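Local atomic coordinates of CD1-2 antigen (Gallus gallus, PDB entry 3DBX), a protein that probably binds lipid chains in a hydrophobic groove for presentation at the cell surface, as a CD1 relative of the MHC class I proteins. Residues A[11-16]-A[168-173]; A[83-88]-A[93-98]; A[242-245]-A[249-252]; A[127-130]-A[135-138]. All coordinates share one frame; numbering follows the deposited sequence.

Overall arrangement
Contacts 1, 2 and 4 all reach the eight-stranded sheet of the MHC-like domain, whereas contact 3 is a hairpin of the immunoglobulin domain, about 36 Å from contact 2 between centres. Contact 1 is core: three aromatic rings and a leucine pack strand 12-21 against helix 156-180. Contact 2 lies at the surface, where a histidine-tyrosine bond and a backbone bond tie the end of helix 77-89 to the run leading into strand 97-107. Contacts 3, buried, and 4, partly buried, are antiparallel pairs. In contact 4 one face carries buried tryptophan and tyrosine, the other a salt bridge; contact 3 has a single hydrogen-bonded pair, against two in contact 4, and meets a second protein chain.

Contact 1: residues A[11-16]-A[168-173]; sequences QFFQLF and SSFPNY
The turn of helix that presents Phe-170 and Tyr-173 to Phe-13 is held by Asn-172 N bonding to Ser-168 O at 3.2 Å and by Tyr-173 N bonding to Ser-169 O at 3.3 Å. Pro-171 has no N-H to give to the turn before it, and the helix kinks there. Across the contact itself everything is apolar. The Phe-13 side chain leaves the strand with CG anti to the backbone N (chi1 -175°), which carries its ring up to both aromatic groups of the helix. Toward Phe-170 it offers an edge: CE2 stands over the centre of the Phe-170 ring, 4.2 Å above its plane, in a T-shaped pair with the planes 64° apart. Toward Tyr-173 the roles reverse. There the tyrosine brings its CD2-CE2 edge over one face of Phe-13, shifted toward the rim, with Tyr-173 CE2 3.8 Å from Phe-13 CZ and the planes at 81°. Leu-15, two residues along the strand, adds a methyl, its CD1 lying 4.1 Å from Phe-170 CZ. Phe-166 extends the cluster along the helix, and Leu-15 comes within about 4 Å of the bound palmitic acid. Such a buried aromatic cluster, joining a strand of the sheet floor to the long helix above it, belongs to the hydrophobic groove of the CD1 branch of the MHC class I fold.

Contact 2: residues A[83-88]-A[93-98]; sequences FMHEMT and LDYPRV. With PLM (palmitic acid), chain F.
His-85 and Tyr-95 meet through a short hydrogen bond, His-85 ND1 to Tyr-95 OH, of 2.7 Å and nearly straight at 166°. Each ring takes the other at its edge and close to its plane; the planes are inclined by 39°, and neither ring lies over the other. The second polar link is made by the backbone, Leu-93 N giving to Thr-88 O at 3.0 Å. Beside it the Thr-88 methyl packs against the returning chain, with CG2 3.7 Å from Arg-97 CG and 3.9 Å from Leu-93 CB. These contacts close the turn by which the helix flanking the groove in the first half of the MHC-like platform passes to strand 97-107, the first strand of the second half. Further back, a chi1 of -51° sets Thr-88 OG1 beside its own N and leaves CG2 anti to that N, turned to Leu-93 and Arg-97. Met-84 O accepts both from Thr-88 OG1 at 2.9 Å and from Thr-88 N at 3.2 Å, from opposite faces of the carbonyl plane. Thr-27 OG1 bonds to His-85 NE2. The Arg-97 guanidinium has Leu-93 CD1 over the centre of one face and forms a salt bridge through NH1 with Glu-121. On the groove side of the same helix Met-87 CG lies over one face of the Phe-83 ring, toward its rim, while Phe-83 CG lies 3.6 Å from C7 of the palmitic acid.

Contact 3: residues A[242-245]-A[249-252]; sequences LPNA and YQLR
Leu-242 and Gln-250 form the antiparallel hydrogen-bonded pair of this hairpin, and each satisfies both backbone groups of the other. Leu-242 N gives to Gln-250 O at 2.7 Å, with an angle of 158° at the hydrogen. In return Gln-250 N reaches Leu-242 O at 2.9 Å, in the carbonyl plane but more bent, at 142°. Leu-242 O also receives a CA-H...O contact, Tyr-249 CA lying 3.3 Å from it, so the carbonyl is approached by two successive residues of the facing strand. The next pair, Pro-243 with Tyr-249, is non-hydrogen-bonded, a place where the missing N-H of proline costs nothing within the hairpin. Pro-243 O instead takes a hydrogen bond from an aromatic side chain of another protein chain, probably beta-2-microglobulin. Tyr-249 turns CG anti to its carbonyl carbon (chi1 -65°), bringing ring atom CD1 within 3.7 Å of Leu-242 O and 4.0 Å of Pro-243 CA. Its phenol is satisfied from the other domain, OH bonding to Asp-37 OD2 in the turn between strands 27-35 and 38-43. Leu-242 and Gln-250 project from the sheet face away from this tyrosine. Within the C1-set domain, strand 236-243 is an edge of the four-stranded sheet, and strand 249-257 lies between it and strand 204-214.

Contact 4: residues A[127-130]-A[135-138]; sequences VTYE and RWVP
The beta hairpin of strands 124-130 and 135-138 ends the sheet of the MHC-like platform, strand 135-138 being one of its two outermost strands. Two hydrogen-bonded pairs zip it together. In one, Thr-128 N gives to Val-137 O at 2.7 Å and Val-137 N returns a nearly straight bond of 2.6 Å to Thr-128 O. In the other, Glu-130 N reaches Arg-135 O at 2.7 Å, while the return from Arg-135 N to Glu-130 O is longer, 3.2 Å. Between them sits the non-hydrogen-bonded pair Tyr-129 and Trp-136, whose side chains cross at about a right angle. Tyr-129 CB lies squarely over the six-membered ring of Trp-136, 3.5 Å from its centroid, a CH-pi contact. Because CG is anti to the tyrosine N (chi1 178°), the phenol ring leads on obliquely past the pyrrole part, its CD1 3.3 Å from Trp-136 NE1, with the two planes inclined by 42°. Val-127 CG2 touches CE3 on the benzene part of the indole. The face bearing Glu-130 and Arg-135 is more open and charged: these side chains run side by side, and Glu-130 OE1 makes a 2.7 Å salt bridge to Arg-135 NH2, the carboxylate and guanidinium planes turned 69° apart. On the same face Thr-128 OG1 bonds to Asn-118 of the adjacent strand. On the buried face Tyr-129 OH bonds to Ser-159, and Trp-136 touches Leu-152, Leu-162 and the palmitic acid. An edge hairpin whose aromatic face lines the lipid groove fits a CD1-type MHC fold.

Contact 1: residues A[11-16]-A[168-173]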
# COMPACT_ATOMS: atom_id res chain seq x y z
N GLN A 11 -11.32 0.10 12.56
CA GLN A 11 -12.62 0.60 12.10
C GLN A 11 -12.48 1.66 10.99
O GLN A 11 -13.22 2.65 10.95
CB GLN A 11 -13.44 1.10 13.29
CG GLN A 11 -13.76 -0.02 14.26
CD GLN A 11 -14.40 0.44 15.53
OE1 GLN A 11 -13.80 1.19 16.31
NE2 GLN A 11 -15.62 -0.02 15.77
N PHE A 12 -11.50 1.43 10.11
CA PHE A 12 -11.23 2.29 8.97
C PHE A 12 -11.40 1.47 7.70
O PHE A 12 -10.56 0.60 7.37
CB PHE A 12 -9.81 2.89 9.07
CG PHE A 12 -9.49 3.98 8.03
CD1 PHE A 12 -10.48 4.65 7.33
CD2 PHE A 12 -8.16 4.36 7.80
CE1 PHE A 12 -10.17 5.66 6.39
CE2 PHE A 12 -7.85 5.36 6.88
CZ PHE A 12 -8.86 6.01 6.18
N PHE A 13 -12.50 1.74 7.02
CA PHE A 13 -12.85 1.09 5.76
C PHE A 13 -12.48 1.97 4.57
O PHE A 13 -12.85 3.13 4.53
CB PHE A 13 -14.36 0.83 5.75
CG PHE A 13 -14.82 0.05 4.57
CD1 PHE A 13 -14.44 -1.29 4.41
CD2 PHE A 13 -15.63 0.64 3.61
CE1 PHE A 13 -14.88 -2.03 3.31
CE2 PHE A 13 -16.05 -0.09 2.50
CZ PHE A 13 -15.68 -1.43 2.36
N GLN A 14 -11.74 1.40 3.62
CA GLN A 14 -11.28 2.12 2.44
C GLN A 14 -11.51 1.33 1.16
O GLN A 14 -11.42 0.11 1.16
CB GLN A 14 -9.78 2.42 2.54
CG GLN A 14 -9.41 3.40 3.63
CD GLN A 14 -7.94 3.77 3.56
OE1 GLN A 14 -7.56 4.72 2.90
NE2 GLN A 14 -7.10 2.99 4.25
N LEU A 15 -11.75 2.06 0.08
CA LEU A 15 -11.96 1.53 -1.24
C LEU A 15 -11.01 2.26 -2.19
O LEU A 15 -10.92 3.49 -2.19
CB LEU A 15 -13.41 1.77 -1.69
CG LEU A 15 -14.58 1.08 -0.99
CD1 LEU A 15 -15.92 1.73 -1.42
CD2 LEU A 15 -14.60 -0.40 -1.32
N PHE A 16 -10.33 1.49 -3.02
CA PHE A 16 -9.39 2.01 -4.02
C PHE A 16 -9.78 1.43 -5.39
O PHE A 16 -9.76 0.23 -5.56
CB PHE A 16 -7.98 1.47 -3.68
CG PHE A 16 -7.45 1.96 -2.37
CD1 PHE A 16 -6.64 3.07 -2.32
CD2 PHE A 16 -7.75 1.31 -1.19
CE1 PHE A 16 -6.14 3.54 -1.09
CE2 PHE A 16 -7.27 1.77 0.05
CZ PHE A 16 -6.47 2.87 0.09
N SER A 168 -24.97 5.24 7.12
CA SER A 168 -25.70 4.04 7.50
C SER A 168 -25.02 2.78 7.01
O SER A 168 -24.70 1.90 7.81
CB SER A 168 -27.13 4.11 6.98
OG SER A 168 -27.75 2.84 7.05
N SER A 169 -24.79 2.71 5.70
CA SER A 169 -24.37 1.46 5.07
C SER A 169 -22.97 1.04 5.49
O SER A 169 -22.79 -0.08 5.98
CB SER A 169 -24.51 1.55 3.55
OG SER A 169 -25.89 1.68 3.19
N PHE A 170 -21.99 1.93 5.33
CA PHE A 170 -20.60 1.60 5.66
C PHE A 170 -20.33 1.43 7.16
O PHE A 170 -19.61 0.49 7.53
CB PHE A 170 -19.59 2.58 5.02
CG PHE A 170 -19.52 2.51 3.52
CD1 PHE A 170 -20.18 1.51 2.80
CD2 PHE A 170 -18.75 3.43 2.82
CE1 PHE A 170 -20.10 1.44 1.40
CE2 PHE A 170 -18.64 3.38 1.41
CZ PHE A 170 -19.32 2.37 0.70
N PRO A 171 -20.87 2.33 8.04
CA PRO A 171 -20.78 2.13 9.50
C PRO A 171 -21.31 0.79 10.05
O PRO A 171 -20.62 0.17 10.87
CB PRO A 171 -21.59 3.31 10.06
CG PRO A 171 -21.43 4.35 9.06
CD PRO A 171 -21.49 3.63 7.74
N ASN A 172 -22.51 0.37 9.65
CA ASN A 172 -23.03 -0.97 9.98
C ASN A 172 -22.12 -2.12 9.52
O ASN A 172 -21.93 -3.09 10.25
CB ASN A 172 -24.45 -1.17 9.44
CG ASN A 172 -25.52 -0.52 10.32
OD1 ASN A 172 -25.42 0.66 10.68
ND2 ASN A 172 -26.55 -1.30 10.67
N TYR A 173 -21.56 -1.99 8.32
CA TYR A 173 -20.66 -2.97 7.72
C TYR A 173 -19.35 -3.14 8.51
O TYR A 173 -18.95 -4.27 8.82
CB TYR A 173 -20.38 -2.57 6.27
CG TYR A 173 -19.66 -3.58 5.40
CD1 TYR A 173 -19.99 -4.94 5.42
CD2 TYR A 173 -18.69 -3.16 4.51
CE1 TYR A 173 -19.31 -5.86 4.58
CE2 TYR A 173 -18.03 -4.05 3.68
CZ TYR A 173 -18.34 -5.40 3.72
OH TYR A 173 -17.65 -6.25 2.87

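Contact 2: residues A[83-88]-A[93-98]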
# COMPACT_ATOMS: atom_id res chain seq x y z
N PHE A 83 -19.76 6.63 -16.68
CA PHE A 83 -19.59 8.03 -16.33
C PHE A 83 -18.19 8.54 -16.69
O PHE A 83 -18.04 9.69 -17.10
CB PHE A 83 -19.84 8.25 -14.84
CG PHE A 83 -19.74 9.70 -14.43
CD1 PHE A 83 -20.74 10.61 -14.78
CD2 PHE A 83 -18.65 10.15 -13.69
CE1 PHE A 83 -20.66 11.94 -14.40
CE2 PHE A 83 -18.55 11.49 -13.31
CZ PHE A 83 -19.55 12.38 -13.66
N MET A 84 -17.16 7.70 -16.51
CA MET A 84 -15.79 8.11 -16.84
C MET A 84 -15.53 8.18 -18.35
O MET A 84 -14.94 9.14 -18.83
CB MET A 84 -14.76 7.24 -16.13
CG MET A 84 -14.77 7.33 -14.58
SD MET A 84 -14.74 9.01 -13.88
CE MET A 84 -14.92 8.64 -12.14
N HIS A 85 -16.01 7.18 -19.10
CA HIS A 85 -15.99 7.24 -20.57
C HIS A 85 -16.71 8.48 -21.11
O HIS A 85 -16.28 9.06 -22.10
CB HIS A 85 -16.61 5.99 -21.20
CG HIS A 85 -15.66 4.83 -21.33
ND1 HIS A 85 -14.72 4.75 -22.35
CD2 HIS A 85 -15.50 3.72 -20.59
CE1 HIS A 85 -14.03 3.63 -22.21
NE2 HIS A 85 -14.48 2.99 -21.15
N GLU A 86 -17.79 8.87 -20.45
CA GLU A 86 -18.60 10.02 -20.85
C GLU A 86 -17.92 11.37 -20.64
O GLU A 86 -18.06 12.28 -21.45
CB GLU A 86 -19.93 10.05 -20.10
CG GLU A 86 -20.76 8.77 -20.12
CD GLU A 86 -20.88 8.13 -21.50
OE1 GLU A 86 -21.61 8.69 -22.35
OE2 GLU A 86 -20.25 7.06 -21.70
N MET A 87 -17.21 11.51 -19.52
CA MET A 87 -16.54 12.77 -19.18
C MET A 87 -15.31 13.00 -20.05
O MET A 87 -14.98 14.14 -20.39
CB MET A 87 -16.16 12.80 -17.69
CG MET A 87 -17.35 12.79 -16.71
SD MET A 87 -18.43 14.24 -16.76
CE MET A 87 -19.71 13.74 -17.91
N THR A 88 -14.63 11.90 -20.39
CA THR A 88 -13.54 11.91 -21.36
C THR A 88 -14.07 12.42 -22.69
O THR A 88 -13.48 13.30 -23.30
CB THR A 88 -12.92 10.51 -21.53
OG1 THR A 88 -12.59 9.97 -20.24
CG2 THR A 88 -11.65 10.57 -22.34
N LEU A 93 -11.34 14.82 -24.72
CA LEU A 93 -10.04 14.22 -24.38
C LEU A 93 -9.84 12.89 -25.09
O LEU A 93 -10.80 12.24 -25.50
CB LEU A 93 -9.90 14.04 -22.86
CG LEU A 93 -9.99 15.28 -21.95
CD1 LEU A 93 -9.77 14.91 -20.50
CD2 LEU A 93 -9.02 16.39 -22.37
N ASP A 94 -8.59 12.48 -25.23
CA ASP A 94 -8.25 11.27 -25.97
C ASP A 94 -7.75 10.16 -25.05
O ASP A 94 -7.09 10.43 -24.06
CB ASP A 94 -7.19 11.60 -27.02
CG ASP A 94 -6.04 12.45 -26.45
OD1 ASP A 94 -5.15 11.89 -25.78
OD2 ASP A 94 -6.03 13.67 -26.69
N TYR A 95 -8.06 8.91 -25.41
CA TYR A 95 -7.53 7.69 -24.76
C TYR A 95 -6.01 7.50 -25.01
O TYR A 95 -5.49 7.97 -26.02
CB TYR A 95 -8.31 6.46 -25.25
CG TYR A 95 -9.81 6.48 -24.97
CD1 TYR A 95 -10.35 5.83 -23.86
CD2 TYR A 95 -10.69 7.14 -25.82
CE1 TYR A 95 -11.74 5.83 -23.61
CE2 TYR A 95 -12.07 7.17 -25.58
CZ TYR A 95 -12.58 6.51 -24.47
OH TYR A 95 -13.94 6.54 -24.25
N PRO A 96 -5.28 6.79 -24.11
CA PRO A 96 -5.73 6.21 -22.83
C PRO A 96 -5.95 7.28 -21.78
O PRO A 96 -5.34 8.36 -21.84
CB PRO A 96 -4.57 5.28 -22.40
CG PRO A 96 -3.62 5.23 -23.62
CD PRO A 96 -3.86 6.50 -24.36
N ARG A 97 -6.85 7.00 -20.86
CA ARG A 97 -7.07 7.83 -19.69
C ARG A 97 -7.07 6.88 -18.49
O ARG A 97 -7.63 5.79 -18.57
CB ARG A 97 -8.42 8.54 -19.79
CG ARG A 97 -8.41 9.77 -20.65
CD ARG A 97 -7.64 10.90 -20.02
NE ARG A 97 -7.23 11.85 -21.04
CZ ARG A 97 -6.42 12.88 -20.83
NH1 ARG A 97 -5.91 13.11 -19.63
NH2 ARG A 97 -6.09 13.66 -21.83
N VAL A 98 -6.41 7.26 -17.40
CA VAL A 98 -6.51 6.49 -16.17
C VAL A 98 -7.24 7.30 -15.10
O VAL A 98 -6.77 8.37 -14.69
CB VAL A 98 -5.14 6.06 -15.58
CG1 VAL A 98 -5.34 5.04 -14.45
CG2 VAL A 98 -4.24 5.47 -16.64
C1 PLM F . -23.96 8.17 -16.46
O1 PLM F . -23.53 7.07 -16.89
O2 PLM F . -23.93 9.16 -17.23
C2 PLM F . -24.51 8.32 -15.05
C3 PLM F . -23.96 7.23 -14.13
C4 PLM F . -24.35 7.46 -12.67
C5 PLM F . -23.29 8.28 -11.91
C6 PLM F . -22.14 7.44 -11.36
C7 PLM F . -20.82 8.19 -11.38
C8 PLM F . -20.41 8.66 -9.99
C9 PLM F . -18.90 8.56 -9.80
CA PLM F . -18.55 8.95 -8.36
CB PLM F . -17.43 8.11 -7.78
CC PLM F . -17.94 6.92 -6.97
CD PLM F . -18.00 7.23 -5.48
CE PLM F . -18.92 6.24 -4.81
CF PLM F . -18.29 5.62 -3.57
CG PLM F . -18.75 4.18 -3.39

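Contact 3: residues A[242-245]-A[249-252]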
# COMPACT_ATOMS: atom_id res chain seq x y z
N LEU A 242 8.13 -1.90 4.84
CA LEU A 242 7.97 -2.68 3.59
C LEU A 242 7.10 -3.86 3.89
O LEU A 242 7.23 -4.42 4.97
CB LEU A 242 9.33 -3.20 3.10
CG LEU A 242 10.52 -2.26 2.89
CD1 LEU A 242 11.82 -3.06 2.96
CD2 LEU A 242 10.44 -1.52 1.59
N PRO A 243 6.23 -4.26 2.95
CA PRO A 243 5.38 -5.42 3.21
C PRO A 243 6.03 -6.77 2.86
O PRO A 243 6.80 -6.87 1.89
CB PRO A 243 4.19 -5.20 2.26
CG PRO A 243 4.75 -4.47 1.09
CD PRO A 243 5.94 -3.66 1.63
N ASN A 244 5.69 -7.78 3.64
CA ASN A 244 5.90 -9.20 3.32
C ASN A 244 4.60 -9.81 2.76
O ASN A 244 3.53 -9.27 2.97
CB ASN A 244 6.30 -9.90 4.63
CG ASN A 244 7.60 -9.34 5.21
OD1 ASN A 244 8.54 -9.05 4.48
ND2 ASN A 244 7.67 -9.24 6.54
N ALA A 245 4.69 -10.91 2.00
CA ALA A 245 3.49 -11.55 1.44
C ALA A 245 2.51 -12.06 2.50
O ALA A 245 1.31 -12.24 2.22
CB ALA A 245 3.88 -12.69 0.49
N TYR A 249 5.48 -6.99 8.33
CA TYR A 249 6.21 -5.84 7.77
C TYR A 249 7.68 -5.90 8.17
O TYR A 249 8.04 -6.67 9.03
CB TYR A 249 5.58 -4.52 8.26
CG TYR A 249 4.16 -4.30 7.76
CD1 TYR A 249 3.93 -3.70 6.52
CD2 TYR A 249 3.06 -4.71 8.52
CE1 TYR A 249 2.65 -3.49 6.06
CE2 TYR A 249 1.75 -4.52 8.05
CZ TYR A 249 1.57 -3.92 6.82
OH TYR A 249 0.31 -3.69 6.33
N GLN A 250 8.51 -5.07 7.52
CA GLN A 250 9.94 -5.00 7.73
C GLN A 250 10.38 -3.53 7.59
O GLN A 250 9.81 -2.80 6.82
CB GLN A 250 10.61 -5.68 6.54
CG GLN A 250 11.25 -6.92 6.89
CD GLN A 250 11.95 -7.55 5.73
OE1 GLN A 250 11.40 -8.42 5.04
NE2 GLN A 250 13.18 -7.15 5.53
N LEU A 251 11.43 -3.12 8.27
CA LEU A 251 11.90 -1.73 8.26
C LEU A 251 13.40 -1.84 8.50
O LEU A 251 13.86 -2.78 9.19
CB LEU A 251 11.26 -0.97 9.48
CG LEU A 251 11.47 0.52 9.70
CD1 LEU A 251 10.39 0.98 10.67
CD2 LEU A 251 12.79 0.77 10.34
N ARG A 252 14.16 -0.89 7.96
CA ARG A 252 15.59 -0.77 8.22
C ARG A 252 15.82 0.65 8.76
O ARG A 252 15.33 1.62 8.15
CB ARG A 252 16.30 -0.89 6.87
CG ARG A 252 17.43 -1.92 6.74
CD ARG A 252 17.88 -1.96 5.22
NE ARG A 252 19.33 -1.75 5.03
CZ ARG A 252 19.91 -0.57 4.77
NH1 ARG A 252 19.19 0.55 4.68
NH2 ARG A 252 21.23 -0.51 4.61

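Contact 4: residues A[127-130]-A[135-138]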
# COMPACT_ATOMS: atom_id res chain seq x y z
N VAL A 127 -11.32 15.81 -8.71
CA VAL A 127 -12.46 16.39 -7.94
C VAL A 127 -12.63 15.73 -6.56
O VAL A 127 -12.27 14.56 -6.37
CB VAL A 127 -13.84 16.33 -8.71
CG1 VAL A 127 -13.83 17.22 -9.94
CG2 VAL A 127 -14.23 14.90 -9.09
N THR A 128 -13.16 16.47 -5.59
CA THR A 128 -13.43 15.87 -4.27
C THR A 128 -14.88 16.08 -3.80
O THR A 128 -15.51 17.05 -4.18
CB THR A 128 -12.41 16.32 -3.18
OG1 THR A 128 -12.56 15.48 -2.02
CG2 THR A 128 -12.61 17.76 -2.79
N TYR A 129 -15.40 15.15 -3.00
CA TYR A 129 -16.77 15.27 -2.49
C TYR A 129 -16.83 15.81 -1.07
O TYR A 129 -16.34 15.20 -0.13
CB TYR A 129 -17.55 13.96 -2.64
CG TYR A 129 -18.96 14.01 -2.10
CD1 TYR A 129 -19.93 14.83 -2.68
CD2 TYR A 129 -19.33 13.25 -0.98
CE1 TYR A 129 -21.23 14.89 -2.18
CE2 TYR A 129 -20.65 13.31 -0.46
CZ TYR A 129 -21.58 14.13 -1.08
OH TYR A 129 -22.88 14.21 -0.59
N GLU A 130 -17.47 16.98 -0.93
CA GLU A 130 -17.66 17.65 0.35
C GLU A 130 -19.02 17.25 0.95
O GLU A 130 -20.06 17.74 0.53
CB GLU A 130 -17.59 19.16 0.13
CG GLU A 130 -17.16 19.99 1.33
CD GLU A 130 -16.53 21.30 0.91
OE1 GLU A 130 -17.21 22.36 1.01
OE2 GLU A 130 -15.37 21.27 0.45
N ARG A 135 -21.78 18.87 -1.90
CA ARG A 135 -21.12 19.44 -3.08
C ARG A 135 -19.85 18.69 -3.49
O ARG A 135 -19.07 18.27 -2.63
CB ARG A 135 -20.78 20.91 -2.81
CG ARG A 135 -20.21 21.69 -4.00
CD ARG A 135 -19.89 23.13 -3.61
NE ARG A 135 -18.76 23.26 -2.68
CZ ARG A 135 -18.66 24.20 -1.74
NH1 ARG A 135 -19.62 25.11 -1.60
NH2 ARG A 135 -17.60 24.24 -0.95
N TRP A 136 -19.65 18.55 -4.80
CA TRP A 136 -18.37 18.09 -5.36
C TRP A 136 -17.51 19.30 -5.73
O TRP A 136 -17.98 20.23 -6.39
CB TRP A 136 -18.63 17.25 -6.61
CG TRP A 136 -19.16 15.89 -6.31
CD1 TRP A 136 -20.46 15.56 -6.05
CD2 TRP A 136 -18.41 14.67 -6.23
NE1 TRP A 136 -20.57 14.21 -5.82
CE2 TRP A 136 -19.33 13.64 -5.93
CE3 TRP A 136 -17.06 14.35 -6.40
CZ2 TRP A 136 -18.94 12.31 -5.78
CZ3 TRP A 136 -16.67 13.02 -6.25
CH2 TRP A 136 -17.61 12.02 -5.94
N VAL A 137 -16.24 19.28 -5.30
CA VAL A 137 -15.33 20.42 -5.44
C VAL A 137 -14.16 20.12 -6.38
O VAL A 137 -13.50 19.08 -6.24
CB VAL A 137 -14.75 20.88 -4.06
CG1 VAL A 137 -14.43 22.36 -4.08
CG2 VAL A 137 -15.72 20.58 -2.92
N PRO A 138 -13.89 21.03 -7.35
CA PRO A 138 -12.77 20.86 -8.29
C PRO A 138 -11.40 20.97 -7.60
O PRO A 138 -11.21 21.85 -6.75
CB PRO A 138 -12.96 22.03 -9.27
CG PRO A 138 -14.34 22.51 -9.06
CD PRO A 138 -14.64 22.27 -7.63